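Local coordinates for protein similar to metal-dependent hydrolase (Staphylococcus aureus subsp. aureus Mu50, PDB 3ESH), which is probably a metal-dependent hydrolase of the metallo-beta-lactamase superfamily, its substrate not established, at residues 1-13 with 192-204. Numbering follows the deposited sequence.
Sequences MKIGDISIHYLNG and ITIESQGDKAVHM
Two beta hairpins, one from each sheet of the metallo-beta-lactamase sandwich, pack against each other, with their turns side by side: G4 and D5 at the tip of the N-terminal hairpin lie against S196, Q197 and D199 of the hairpin 192-203. Both reversals are type II' turns, I3 to I6 and S196 to D199. Two hydrogen bonds join them, each from a backbone N-H of the first turn to a side chain of the second. G4 N gives its hydrogen to D199 OD2 at 2.6 Å, meeting the anti lone pair of the carboxylate oxygen. D5 N binds S196 OG at 2.7 Å with an N-H...O angle of 152°; chi1 of -168° sets this hydroxyl opposite the serine's own backbone N and out toward the neighbouring turn. Over the same turn the bent side chain of Q197 passes, its CB 3.7 Å from G4 CA and its side chain crossing that of D5 at about a right angle, the amide plane steeply tilted from the carboxylate. Below the tips the contact becomes apolar. I3 turns CG2 onto D199 CB and CG1 onto A201 CB, the latter at 3.8 Å. I6 lays CD1 against I194 CG2 (3.5 Å) and CG1 against S196 CB, while I8 and I194 meet tip to tip through their CD1 atoms. I53 of strand 51-54, I177 of strand 177-181 and L248 of strand 246-248 extend this buried layer on both sheets. The strands 6-10 and 192-196 run at 143° to each other with axes 8.5 Å apart at closest, the face-to-face sheet packing of the alpha-beta/beta-alpha sandwich of metallo-beta-lactamases.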
loop_
_atom_site.group_PDB
_atom_site.type_symbol
_atom_site.label_atom_id
_atom_site.label_comp_id
_atom_site.label_asym_id
_atom_site.label_seq_id
_atom_site.Cartn_x
_atom_site.Cartn_y
_atom_site.Cartn_z
HETATM N N MSE A 1 17.918 38.168 11.738
HETATM C CA MSE A 1 17.533 36.987 12.566
HETATM C C MSE A 1 18.741 36.175 13.000
HETATM O O MSE A 1 19.653 35.947 12.219
HETATM C CB MSE A 1 16.593 36.073 11.773
HETATM C CG MSE A 1 15.118 36.176 12.129
HETATM SE SE MSE A 1 14.464 34.544 12.959
HETATM C CE MSE A 1 15.097 33.275 11.656
ATOM N N LYS A 2 18.747 35.737 14.253
ATOM C CA LYS A 2 19.839 34.910 14.738
ATOM C C LYS A 2 19.337 33.737 15.582
ATOM O O LYS A 2 18.602 33.918 16.548
ATOM C CB LYS A 2 20.857 35.735 15.539
ATOM C CG LYS A 2 20.363 36.287 16.873
ATOM C CD LYS A 2 21.525 36.469 17.867
ATOM C CE LYS A 2 22.506 37.580 17.471
ATOM N NZ LYS A 2 21.997 38.958 17.755
ATOM N N ILE A 3 19.710 32.530 15.173
ATOM C CA ILE A 3 19.357 31.316 15.897
ATOM C C ILE A 3 20.710 30.791 16.351
ATOM O O ILE A 3 21.458 30.230 15.557
ATOM C CB ILE A 3 18.652 30.250 14.985
ATOM C CG1 ILE A 3 17.234 30.689 14.639
ATOM C CG2 ILE A 3 18.556 28.923 15.692
ATOM C CD1 ILE A 3 17.171 31.795 13.645
ATOM N N GLY A 4 21.035 30.998 17.622
ATOM C CA GLY A 4 22.320 30.542 18.122
ATOM C C GLY A 4 23.439 31.142 17.290
ATOM O O GLY A 4 23.500 32.363 17.118
ATOM N N ASP A 5 24.311 30.293 16.751
ATOM C CA ASP A 5 25.424 30.768 15.932
ATOM C C ASP A 5 24.994 30.982 14.492
ATOM O O ASP A 5 25.760 31.517 13.685
ATOM C CB ASP A 5 26.585 29.767 15.946
ATOM C CG ASP A 5 27.128 29.512 17.344
ATOM O OD1 ASP A 5 27.267 30.482 18.123
ATOM O OD2 ASP A 5 27.426 28.337 17.660
ATOM N N ILE A 6 23.773 30.565 14.167
ATOM C CA ILE A 6 23.275 30.692 12.803
ATOM C C ILE A 6 22.565 32.008 12.505
ATOM O O ILE A 6 21.720 32.469 13.276
ATOM C CB ILE A 6 22.323 29.516 12.451
ATOM C CG1 ILE A 6 23.050 28.179 12.666
ATOM C CG2 ILE A 6 21.847 29.643 11.012
ATOM C CD1 ILE A 6 22.235 26.949 12.319
ATOM N N SER A 7 22.917 32.611 11.374
ATOM C CA SER A 7 22.294 33.852 10.955
ATOM C C SER A 7 21.252 33.533 9.863
ATOM O O SER A 7 21.534 32.803 8.915
ATOM C CB SER A 7 23.364 34.810 10.440
ATOM O OG SER A 7 22.829 36.101 10.234
ATOM N N ILE A 8 20.047 34.075 10.004
ATOM C CA ILE A 8 18.979 33.815 9.044
ATOM C C ILE A 8 18.431 35.109 8.445
ATOM O O ILE A 8 18.139 36.041 9.177
ATOM C CB ILE A 8 17.803 33.066 9.715
ATOM C CG1 ILE A 8 18.266 31.707 10.252
ATOM C CG2 ILE A 8 16.678 32.882 8.723
ATOM C CD1 ILE A 8 18.649 30.716 9.180
ATOM N N HIS A 9 18.293 35.156 7.120
ATOM C CA HIS A 9 17.759 36.327 6.430
ATOM C C HIS A 9 16.925 35.922 5.230
ATOM O O HIS A 9 16.940 34.767 4.817
ATOM C CB HIS A 9 18.876 37.243 5.933
ATOM C CG HIS A 9 19.759 37.767 7.019
ATOM N ND1 HIS A 9 20.968 37.191 7.340
ATOM C CD2 HIS A 9 19.586 38.793 7.884
ATOM C CE1 HIS A 9 21.504 37.839 8.358
ATOM N NE2 HIS A 9 20.687 38.814 8.709
ATOM N N TYR A 10 16.201 36.877 4.665
ATOM C CA TYR A 10 15.394 36.603 3.490
ATOM C C TYR A 10 15.935 37.376 2.282
ATOM O O TYR A 10 16.585 38.412 2.438
ATOM C CB TYR A 10 13.916 36.936 3.758
ATOM C CG TYR A 10 13.614 38.376 4.096
ATOM C CD1 TYR A 10 13.686 39.374 3.122
ATOM C CD2 TYR A 10 13.236 38.742 5.386
ATOM C CE1 TYR A 10 13.383 40.705 3.428
ATOM C CE2 TYR A 10 12.929 40.065 5.703
ATOM C CZ TYR A 10 13.004 41.044 4.722
ATOM O OH TYR A 10 12.699 42.356 5.039
ATOM N N LEU A 11 15.680 36.853 1.084
ATOM C CA LEU A 11 16.141 37.476 -0.148
ATOM C C LEU A 11 14.962 37.690 -1.098
ATOM O O LEU A 11 14.125 36.800 -1.285
ATOM C CB LEU A 11 17.173 36.583 -0.824
ATOM C CG LEU A 11 18.269 35.983 0.048
ATOM C CD1 LEU A 11 18.965 34.849 -0.706
ATOM C CD2 LEU A 11 19.264 37.071 0.458
ATOM N N ASN A 12 14.910 38.872 -1.704
ATOM C CA ASN A 12 13.847 39.233 -2.624
ATOM C C ASN A 12 13.991 38.496 -3.959
ATOM O O ASN A 12 14.646 38.989 -4.884
ATOM C CB ASN A 12 13.885 40.737 -2.870
ATOM C CG ASN A 12 12.598 41.266 -3.436
ATOM O OD1 ASN A 12 12.057 40.719 -4.390
ATOM N ND2 ASN A 12 12.095 42.347 -2.850
ATOM N N GLY A 13 13.374 37.325 -4.059
ATOM C CA GLY A 13 13.437 36.551 -5.281
ATOM C C GLY A 13 12.251 36.818 -6.185
ATOM O O GLY A 13 11.987 36.064 -7.123
ATOM N N ILE A 192 11.983 22.215 6.538
ATOM C CA ILE A 192 13.348 22.323 7.046
ATOM C C ILE A 192 13.392 22.960 8.434
ATOM O O ILE A 192 12.665 23.913 8.719
ATOM C CB ILE A 192 14.213 23.156 6.060
ATOM C CG1 ILE A 192 14.169 22.500 4.673
ATOM C CG2 ILE A 192 15.636 23.250 6.554
ATOM C CD1 ILE A 192 14.540 23.416 3.517
ATOM N N THR A 193 14.238 22.424 9.303
ATOM C CA THR A 193 14.384 22.954 10.651
ATOM C C THR A 193 15.824 23.406 10.877
ATOM O O THR A 193 16.764 22.798 10.360
ATOM C CB THR A 193 14.023 21.901 11.723
ATOM O OG1 THR A 193 14.809 20.727 11.521
ATOM C CG2 THR A 193 12.552 21.534 11.647
ATOM N N ILE A 194 15.986 24.475 11.650
ATOM C CA ILE A 194 17.299 25.022 11.960
ATOM C C ILE A 194 17.465 25.079 13.473
ATOM O O ILE A 194 16.590 25.579 14.173
ATOM C CB ILE A 194 17.433 26.443 11.394
ATOM C CG1 ILE A 194 16.901 26.475 9.966
ATOM C CG2 ILE A 194 18.883 26.874 11.398
ATOM C CD1 ILE A 194 16.855 27.849 9.349
ATOM N N GLU A 195 18.582 24.564 13.977
ATOM C CA GLU A 195 18.848 24.573 15.415
ATOM C C GLU A 195 20.304 24.886 15.725
ATOM O O GLU A 195 21.197 24.257 15.187
ATOM C CB GLU A 195 18.482 23.227 16.037
ATOM C CG GLU A 195 16.986 22.977 16.175
ATOM C CD GLU A 195 16.655 21.549 16.628
ATOM O OE1 GLU A 195 16.517 20.657 15.754
ATOM O OE2 GLU A 195 16.546 21.319 17.855
ATOM N N SER A 196 20.527 25.877 16.580
ATOM C CA SER A 196 21.867 26.285 17.006
ATOM C C SER A 196 21.705 26.725 18.454
ATOM O O SER A 196 20.774 27.468 18.768
ATOM C CB SER A 196 22.383 27.445 16.152
ATOM O OG SER A 196 23.775 27.658 16.369
ATOM N N GLN A 197 22.604 26.286 19.332
ATOM C CA GLN A 197 22.481 26.619 20.749
ATOM C C GLN A 197 21.129 26.044 21.161
ATOM O O GLN A 197 20.808 24.905 20.824
ATOM C CB GLN A 197 22.463 28.136 20.974
ATOM C CG GLN A 197 23.799 28.751 21.317
ATOM C CD GLN A 197 24.853 28.480 20.272
ATOM O OE1 GLN A 197 25.326 27.348 20.126
ATOM N NE2 GLN A 197 25.229 29.514 19.532
ATOM N N GLY A 198 20.329 26.837 21.862
ATOM C CA GLY A 198 19.027 26.353 22.268
ATOM C C GLY A 198 17.928 26.850 21.347
ATOM O O GLY A 198 16.783 26.420 21.446
ATOM N N ASP A 199 18.282 27.751 20.437
ATOM C CA ASP A 199 17.316 28.329 19.511
ATOM C C ASP A 199 16.855 27.377 18.416
ATOM O O ASP A 199 17.633 26.568 17.902
ATOM C CB ASP A 199 17.891 29.593 18.879
ATOM C CG ASP A 199 18.408 30.570 19.909
ATOM O OD1 ASP A 199 17.764 30.701 20.967
ATOM O OD2 ASP A 199 19.450 31.212 19.658
ATOM N N LYS A 200 15.583 27.501 18.052
ATOM C CA LYS A 200 14.991 26.657 17.037
ATOM C C LYS A 200 14.154 27.458 16.048
ATOM O O LYS A 200 13.447 28.387 16.427
ATOM C CB LYS A 200 14.136 25.591 17.716
ATOM C CG LYS A 200 14.891 24.826 18.802
ATOM C CD LYS A 200 13.960 23.946 19.615
ATOM C CE LYS A 200 14.686 23.253 20.752
ATOM N NZ LYS A 200 15.773 22.368 20.248
ATOM N N ALA A 201 14.262 27.105 14.772
ATOM C CA ALA A 201 13.504 27.755 13.722
ATOM C C ALA A 201 13.046 26.688 12.752
ATOM O O ALA A 201 13.683 25.637 12.630
ATOM C CB ALA A 201 14.360 28.770 13.004
ATOM N N VAL A 202 11.939 26.948 12.067
ATOM C CA VAL A 202 11.427 25.996 11.105
ATOM C C VAL A 202 10.702 26.681 9.962
ATOM O O VAL A 202 10.054 27.708 10.143
ATOM C CB VAL A 202 10.467 24.984 11.768
ATOM C CG1 VAL A 202 9.228 25.698 12.281
ATOM C CG2 VAL A 202 10.101 23.886 10.779
ATOM N N HIS A 203 10.844 26.110 8.774
ATOM C CA HIS A 203 10.175 26.611 7.593
ATOM C C HIS A 203 9.386 25.427 7.070
ATOM O O HIS A 203 9.964 24.466 6.573
ATOM C CB HIS A 203 11.173 27.070 6.532
ATOM C CG HIS A 203 10.526 27.448 5.237
ATOM N ND1 HIS A 203 9.518 28.380 5.157
ATOM C CD2 HIS A 203 10.718 26.984 3.980
ATOM C CE1 HIS A 203 9.107 28.475 3.902
ATOM N NE2 HIS A 203 9.819 27.639 3.174
HETATM N N MSE A 204 8.066 25.493 7.192
HETATM C CA MSE A 204 7.209 24.408 6.741
HETATM C C MSE A 204 6.774 24.505 5.278
HETATM O O MSE A 204 5.805 23.868 4.868
HETATM C CB MSE A 204 6.008 24.288 7.680
HETATM C CG MSE A 204 6.396 23.546 8.931
HETATM SE SE MSE A 204 5.088 23.625 10.282
HETATM C CE MSE A 204 3.735 22.612 9.414
#